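Local structure of SPD1 nuclease (Streptococcus pyogenes, 2XGR) at residues E191-Q196 / L241-G246; T48-L53 / D223-T228; T86-T91 / V123-C128. The protein is an extracellular, prophage-encoded DNase that cuts DNA internally and, as a His-Me finger nuclease, probably depends on a bound metal ion. All blocks are in the same frame, centred on the assembly; numbering follows the deposited sequence. Where two conformers were deposited one is given.

Contact 1 of 3, residues E191-Q196 / L241-G246; sequences EVVPRQ and LDYLNG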
# COMPACT_ATOMS: atom_id res chain seq x y z
N GLU A 191 -6.35 -2.24 20.33
CA GLU A 191 -5.39 -3.17 19.76
C GLU A 191 -4.29 -2.38 19.05
O GLU A 191 -4.59 -1.46 18.28
CB GLU A 191 -6.10 -4.11 18.78
CG GLU A 191 -7.12 -5.07 19.48
CD GLU A 191 -7.93 -5.83 18.52
OE1 GLU A 191 -7.65 -5.82 17.28
OE2 GLU A 191 -8.85 -6.54 18.96
N VAL A 192 -3.04 -2.83 19.24
CA VAL A 192 -1.94 -2.09 18.64
C VAL A 192 -1.61 -2.70 17.26
O VAL A 192 -0.89 -2.06 16.50
CB VAL A 192 -0.67 -2.03 19.54
CG1 VAL A 192 -0.99 -1.35 20.88
CG2 VAL A 192 -0.11 -3.41 19.76
N VAL A 193 -2.10 -3.91 16.97
CA VAL A 193 -1.88 -4.58 15.68
C VAL A 193 -3.14 -4.34 14.90
O VAL A 193 -4.25 -4.74 15.31
CB VAL A 193 -1.72 -6.15 15.90
CG1 VAL A 193 -1.44 -6.91 14.54
CG2 VAL A 193 -0.65 -6.43 16.88
N PRO A 194 -3.03 -3.73 13.68
CA PRO A 194 -4.28 -3.65 12.89
C PRO A 194 -4.80 -4.99 12.45
O PRO A 194 -4.04 -5.83 12.07
CB PRO A 194 -3.89 -2.80 11.63
CG PRO A 194 -2.36 -3.03 11.50
CD PRO A 194 -1.82 -3.38 12.92
N ARG A 195 -6.12 -5.20 12.45
CA ARG A 195 -6.70 -6.44 11.95
C ARG A 195 -6.61 -6.54 10.44
O ARG A 195 -6.63 -7.63 9.88
CB ARG A 195 -8.18 -6.45 12.32
CG ARG A 195 -8.36 -6.52 13.85
CD ARG A 195 -8.54 -7.89 14.28
NE ARG A 195 -8.68 -7.95 15.77
CZ ARG A 195 -9.07 -9.05 16.41
NH1 ARG A 195 -9.38 -10.12 15.67
NH2 ARG A 195 -9.12 -9.09 17.77
N GLN A 196 -6.64 -5.36 9.81
CA GLN A 196 -6.71 -5.27 8.36
C GLN A 196 -5.86 -4.10 7.89
O GLN A 196 -5.59 -3.15 8.63
CB GLN A 196 -8.14 -5.03 7.83
CG GLN A 196 -9.09 -6.16 8.18
CD GLN A 196 -10.50 -5.81 7.87
OE1 GLN A 196 -10.92 -4.64 8.02
NE2 GLN A 196 -11.26 -6.79 7.41
N LEU A 241 -2.57 -14.51 16.39
CA LEU A 241 -2.02 -13.25 16.84
C LEU A 241 -2.76 -12.77 18.06
O LEU A 241 -3.94 -12.89 18.12
CB LEU A 241 -2.12 -12.16 15.75
CG LEU A 241 -1.41 -12.47 14.42
CD1 LEU A 241 -1.71 -11.41 13.38
CD2 LEU A 241 0.10 -12.55 14.67
N ASP A 242 -2.02 -12.18 18.96
CA ASP A 242 -2.51 -11.27 20.00
C ASP A 242 -2.44 -9.83 19.45
O ASP A 242 -1.40 -9.12 19.56
CB ASP A 242 -1.70 -11.42 21.28
CG ASP A 242 -2.09 -10.37 22.38
OD1 ASP A 242 -3.07 -9.63 22.15
OD2 ASP A 242 -1.40 -10.31 23.45
N TYR A 243 -3.62 -9.39 19.00
CA TYR A 243 -3.80 -8.02 18.39
C TYR A 243 -3.66 -6.93 19.40
O TYR A 243 -3.26 -5.76 19.11
CB TYR A 243 -5.08 -7.87 17.54
CG TYR A 243 -5.16 -8.76 16.35
CD1 TYR A 243 -4.69 -8.33 15.09
CD2 TYR A 243 -5.71 -10.04 16.44
CE1 TYR A 243 -4.68 -9.16 14.02
CE2 TYR A 243 -5.77 -10.89 15.30
CZ TYR A 243 -5.20 -10.43 14.10
OH TYR A 243 -5.28 -11.21 12.97
N LEU A 244 -3.90 -7.30 20.67
CA LEU A 244 -3.77 -6.33 21.68
C LEU A 244 -2.34 -6.04 22.10
O LEU A 244 -1.98 -4.89 22.37
CB LEU A 244 -4.68 -6.72 22.86
CG LEU A 244 -4.94 -5.77 23.99
CD1 LEU A 244 -5.46 -4.47 23.50
CD2 LEU A 244 -6.00 -6.43 24.88
N ASN A 245 -1.49 -7.08 22.17
CA ASN A 245 -0.17 -6.91 22.74
C ASN A 245 0.92 -7.03 21.68
O ASN A 245 2.07 -6.65 21.91
CB ASN A 245 0.04 -7.93 23.88
CG ASN A 245 -0.96 -7.69 25.06
OD1 ASN A 245 -0.88 -6.65 25.72
ND2 ASN A 245 -1.93 -8.61 25.27
N GLY A 246 0.54 -7.54 20.50
CA GLY A 246 1.48 -7.54 19.38
C GLY A 246 2.44 -8.73 19.47
O GLY A 246 3.63 -8.57 19.30
O HOH W 1 -7.51 -10.07 10.71

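Contact 2 of 3, residues T48-L53 / D223-T228; sequences TVSSKL and DENGVT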
# COMPACT_ATOMS: atom_id res chain seq x y z
N THR A 48 -10.15 15.86 -9.03
CA THR A 48 -10.86 16.61 -8.01
C THR A 48 -12.26 16.07 -7.74
O THR A 48 -12.92 16.49 -6.76
CB THR A 48 -10.99 18.13 -8.41
OG1 THR A 48 -11.38 18.18 -9.77
CG2 THR A 48 -9.60 18.83 -8.29
N VAL A 49 -12.73 15.12 -8.54
CA VAL A 49 -14.01 14.52 -8.21
C VAL A 49 -13.96 13.64 -6.98
O VAL A 49 -14.97 13.44 -6.33
CB VAL A 49 -14.67 13.68 -9.34
CG1 VAL A 49 -14.68 14.45 -10.64
CG2 VAL A 49 -13.95 12.30 -9.48
N SER A 50 -12.76 13.16 -6.65
CA SER A 50 -12.64 12.25 -5.49
C SER A 50 -12.15 13.03 -4.29
O SER A 50 -11.39 13.97 -4.42
CB SER A 50 -11.59 11.18 -5.80
OG SER A 50 -11.47 10.33 -4.64
N SER A 51 -12.65 12.72 -3.14
CA SER A 51 -12.09 13.30 -1.92
C SER A 51 -11.09 12.37 -1.24
O SER A 51 -10.64 12.64 -0.14
CB SER A 51 -13.24 13.65 -0.94
OG SER A 51 -13.92 12.48 -0.49
N LYS A 52 -10.75 11.27 -1.91
CA LYS A 52 -9.86 10.28 -1.33
C LYS A 52 -8.38 10.46 -1.59
O LYS A 52 -7.59 9.74 -0.94
CB LYS A 52 -10.23 8.89 -1.82
CG LYS A 52 -11.65 8.46 -1.38
CD LYS A 52 -11.87 7.02 -1.86
CE LYS A 52 -13.32 6.53 -1.54
NZ LYS A 52 -13.54 5.11 -2.00
N LEU A 53 -8.02 11.40 -2.46
CA LEU A 53 -6.66 11.42 -3.06
C LEU A 53 -5.89 12.62 -2.51
O LEU A 53 -6.50 13.55 -1.86
CB LEU A 53 -6.78 11.54 -4.58
CG LEU A 53 -7.84 10.60 -5.22
CD1 LEU A 53 -7.79 10.75 -6.73
CD2 LEU A 53 -7.40 9.15 -4.83
N ASP A 223 -14.58 2.25 -6.68
CA ASP A 223 -15.67 3.13 -6.21
C ASP A 223 -16.24 3.90 -7.41
O ASP A 223 -15.89 3.62 -8.57
CB ASP A 223 -15.17 4.08 -5.08
CG ASP A 223 -14.22 5.19 -5.60
OD1 ASP A 223 -13.94 5.39 -6.82
OD2 ASP A 223 -13.67 5.84 -4.70
N GLU A 224 -17.14 4.83 -7.15
CA GLU A 224 -17.81 5.41 -8.30
C GLU A 224 -16.98 6.44 -9.07
O GLU A 224 -17.46 6.98 -10.06
CB GLU A 224 -19.22 5.92 -7.93
CG GLU A 224 -19.40 6.67 -6.62
CD GLU A 224 -18.46 6.34 -5.42
OE1 GLU A 224 -17.87 7.35 -4.99
OE2 GLU A 224 -18.33 5.18 -4.88
N ASN A 225 -15.71 6.67 -8.65
CA ASN A 225 -14.76 7.50 -9.42
C ASN A 225 -13.62 6.71 -9.99
O ASN A 225 -12.67 7.27 -10.53
CB ASN A 225 -14.22 8.62 -8.54
CG ASN A 225 -15.30 9.50 -8.02
OD1 ASN A 225 -16.18 9.97 -8.79
ND2 ASN A 225 -15.25 9.78 -6.74
N GLY A 226 -13.70 5.38 -9.89
CA GLY A 226 -12.64 4.60 -10.42
C GLY A 226 -11.42 4.36 -9.51
O GLY A 226 -10.43 3.81 -9.99
N VAL A 227 -11.53 4.76 -8.25
CA VAL A 227 -10.43 4.56 -7.26
C VAL A 227 -10.61 3.14 -6.70
O VAL A 227 -11.72 2.74 -6.35
CB VAL A 227 -10.58 5.58 -6.15
CG1 VAL A 227 -9.48 5.35 -5.01
CG2 VAL A 227 -10.46 6.98 -6.79
N THR A 228 -9.52 2.37 -6.63
CA THR A 228 -9.58 0.95 -6.22
C THR A 228 -9.11 0.77 -4.80
O THR A 228 -8.18 1.46 -4.40
CB THR A 228 -8.67 0.11 -7.12
OG1 THR A 228 -9.14 0.20 -8.46
CG2 THR A 228 -8.73 -1.40 -6.78
O HOH W 2 -17.27 11.20 -5.00
O HOH W 3 -13.50 8.54 -4.87

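Contact 3 of 3, residues T86-T91 / V123-C128; sequences TKDVRT and VGYQFC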
# COMPACT_ATOMS: atom_id res chain seq x y z
N THR A 86 12.71 5.14 -4.65
CA THR A 86 13.97 4.85 -4.03
C THR A 86 14.39 3.38 -4.29
O THR A 86 13.92 2.47 -3.66
CB THR A 86 13.84 5.15 -2.52
OG1 THR A 86 13.50 6.56 -2.35
CG2 THR A 86 15.15 4.86 -1.83
N LYS A 87 15.07 3.13 -5.41
CA LYS A 87 15.28 1.75 -5.85
C LYS A 87 16.65 1.39 -5.32
O LYS A 87 17.68 1.92 -5.82
CB LYS A 87 15.27 1.64 -7.38
CG LYS A 87 14.13 2.40 -8.03
CD LYS A 87 14.22 2.50 -9.57
CE LYS A 87 12.87 2.84 -10.21
NZ LYS A 87 13.16 3.14 -11.65
N ASP A 88 16.65 0.87 -4.10
CA ASP A 88 17.92 0.51 -3.43
C ASP A 88 18.09 -1.01 -3.63
O ASP A 88 17.20 -1.81 -3.30
CB ASP A 88 17.81 0.84 -1.92
CG ASP A 88 18.06 2.32 -1.63
OD1 ASP A 88 18.51 3.01 -2.53
OD2 ASP A 88 17.84 2.80 -0.50
N VAL A 89 19.27 -1.40 -4.07
CA VAL A 89 19.57 -2.85 -4.27
C VAL A 89 19.59 -3.60 -2.96
O VAL A 89 19.16 -4.78 -2.90
CB VAL A 89 20.93 -2.99 -5.00
CG1 VAL A 89 21.37 -4.47 -5.10
CG2 VAL A 89 20.76 -2.46 -6.48
N ARG A 90 20.03 -2.91 -1.88
CA ARG A 90 19.96 -3.53 -0.57
C ARG A 90 19.37 -2.57 0.40
O ARG A 90 19.46 -1.38 0.19
CB ARG A 90 21.39 -3.94 -0.10
CG ARG A 90 22.39 -2.81 -0.08
CD ARG A 90 23.79 -3.31 0.52
NE ARG A 90 24.35 -4.40 -0.25
CZ ARG A 90 24.90 -5.48 0.27
NH1 ARG A 90 25.36 -6.42 -0.55
NH2 ARG A 90 24.92 -5.62 1.61
N THR A 91 18.78 -3.07 1.50
CA THR A 91 18.20 -2.10 2.45
C THR A 91 18.76 -2.32 3.84
O THR A 91 19.54 -3.24 4.04
CB THR A 91 16.66 -2.22 2.49
OG1 THR A 91 16.35 -3.61 2.64
CG2 THR A 91 16.08 -1.71 1.17
N VAL A 123 3.20 2.24 3.26
CA VAL A 123 3.63 2.42 1.86
C VAL A 123 5.03 1.75 1.70
O VAL A 123 5.94 2.06 2.46
CB VAL A 123 3.67 3.89 1.48
CG1 VAL A 123 4.41 4.08 0.11
CG2 VAL A 123 2.24 4.44 1.29
N GLY A 124 5.16 0.74 0.81
CA GLY A 124 6.45 0.04 0.72
C GLY A 124 7.64 0.96 0.44
O GLY A 124 7.55 2.03 -0.23
N TYR A 125 8.80 0.43 0.84
CA TYR A 125 10.02 1.24 0.79
C TYR A 125 10.36 1.84 -0.56
O TYR A 125 10.74 3.02 -0.62
CB TYR A 125 11.21 0.31 1.23
CG TYR A 125 12.49 1.07 1.27
CD1 TYR A 125 12.75 2.00 2.27
CD2 TYR A 125 13.38 0.95 0.24
CE1 TYR A 125 13.97 2.70 2.32
CE2 TYR A 125 14.62 1.63 0.28
CZ TYR A 125 14.86 2.55 1.28
OH TYR A 125 16.05 3.26 1.31
N GLN A 126 10.29 1.06 -1.65
CA GLN A 126 10.81 1.61 -2.90
C GLN A 126 9.91 2.70 -3.44
O GLN A 126 10.29 3.46 -4.33
CB GLN A 126 10.99 0.51 -3.96
CG GLN A 126 12.07 -0.51 -3.60
CD GLN A 126 12.60 -1.24 -4.81
OE1 GLN A 126 13.80 -1.63 -4.84
NE2 GLN A 126 11.76 -1.48 -5.75
N PHE A 127 8.73 2.88 -2.85
CA PHE A 127 7.92 4.03 -3.24
C PHE A 127 8.33 5.22 -2.43
O PHE A 127 8.49 6.30 -2.97
CB PHE A 127 6.41 3.79 -3.04
CG PHE A 127 5.83 2.74 -3.97
CD1 PHE A 127 6.40 2.50 -5.25
CD2 PHE A 127 4.70 2.04 -3.61
CE1 PHE A 127 5.83 1.54 -6.16
CE2 PHE A 127 4.14 1.06 -4.48
CZ PHE A 127 4.68 0.83 -5.76
N CYS A 128 8.44 5.03 -1.12
CA CYS A 128 8.62 6.21 -0.24
C CYS A 128 10.04 6.45 0.30
O CYS A 128 10.31 7.50 0.93
CB CYS A 128 7.63 6.17 0.96
SG CYS A 128 7.95 4.82 2.18
O HOH W 4 11.07 7.56 -2.96

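Contact 1 of 3, residues E191-Q196 / L241-G246
R195 lies flat on the ring of Y243. The guanidinium and ring planes are 13° apart, with centres 4.1 Å from one another. The cation-pi contact is off-centre, because CD of R195, not CZ, sits over the middle of the ring, 3.9 Å from the centroid of Y243. On the opposite ring face CB of L241 packs toward the rim. CG1 of V193 meets CD1 of Y243 at 3.6 Å.

The backbone adds a second hold. N of V193 donates to O of Y243 at 3.1 Å, and N of V192 adds a weak bond to the same oxygen.

E191 fixes the rotation of the guanidinium. R195 grips the E191 carboxylate side-on: NE of R195 gives a 2.8 Å bond to OE1 of E191, on its syn lone pair, and NH2 bonds OE2. The bend at chi2 of R195 (-95°) folds the chain over the ring. The carboxylate probably offsets the charge of the guanidinium lying on the ring. OH of Y243 is bonded to O of N234.

The contact packs the loop between strands 178-186 and 196-204 against the turn joining strands 240-242 and 247-249. V193 and P194 also touch strand 137-139.

Contact 2 of 3, residues T48-L53 / D223-T228
K52 and D223 join an ST turn, begun by S50, to an Asx turn, begun by D223, which lies within the type I beta turn from D223 to G226. The salt bridge runs from NZ of K52 to OD2 of D223, 2.8 Å long. The lysine is fully extended beyond CG and stretches across to the aspartate. It meets OD2 on the anti side, 15° out of the carboxylate plane.

The other oxygen of D223 serves its own turn. OD1 accepts from N of N225 at 2.8 Å and from N of V227 at 2.9 Å. These two donors reach it from opposite faces of the carboxylate. The chi1 of D223 (71°) sets CG between its backbone N and carbonyl carbon, which brings OD1 back over the turn. In the facing turn, OG of S50 accepts from N of K52 at 3.0 Å.

One water joins both turns. It donates to OD2 of D223, accepts from ND2 of N225 and is hydrogen-bonded to OG of S50. CG2 of V49 packs against the amide of N225, 3.3 Å from OD1 of N225. L53 and V227 make the apolar part, with CD2 of L53 and CG2 of V227 4.2 Å apart. Both also touch Q200 of strand 196-204.

D223 thus divides its work. One oxygen shapes the turn, and the other takes the lysine and the water. Lysine and backbone N-H groups together would be expected to favour the ionised carboxylate.

Contact 3 of 3, residues T86-T91 / V123-C128
The first torsion of Y125 (chi1 -178°) swings the ring away from its own backbone N and alongside loop 86-91, and the hydroxyl end of the ring reaches D88. CG of D88 stands beside its own backbone N, and the carboxylate then lies at the edge of that ring. OH of Y125 donates to OD2 of D88 over 2.6 Å. The hydroxyl comes to the anti side of the carboxylate, 29° out of its plane. Ring and carboxylate planes are turned 44° against each other.

Two threonine methyls pack beside the tyrosine. CG2 of T86 lies 3.6 Å from OH of Y125. CG2 of T91 is 3.8 Å from CE2 of Y125.

Segment 123-128 ends in a short helix, 125-128, with G124 at its N-cap position. O of G124 accepts from N of F127 and N of C128. The loop 86-91 packs beside this helix, and the chain makes an inverse gamma turn around K87. On its inner side the helix places F127 against I78 of strand 76-80 and L167 of helix 160-173.

The backbones also meet directly. N of T86 donates to O of Q126 at 3.0 Å. In return CA of Q126 makes a CA-H...O contact with O of T86 at 3.3 Å. A water extends this pairing: it accepts from OG1 of T86 at 2.7 Å and donates to O of F127.

The three contacts are separate, and no two touch. Contacts 1 and 2 have centres 29 Å apart; contact 3 is 26 Å from each. Contacts 2 and 3 lie on opposite sides of the chain's centre. Both segments of contact 3 fall between the two halves of contact 2 and come before contact 1. Contacts 1 and 2 cross along the chain. The large antiparallel sheet relates them. Strand 196-204 starts at the end of segment 191-196 and passes by L53 and V227 of contact 2. V123, F127 and C128 of contact 3 pack on strand 76-80 of the same sheet. Each contact ties chain segments together at a different place around the sheet of this nuclease.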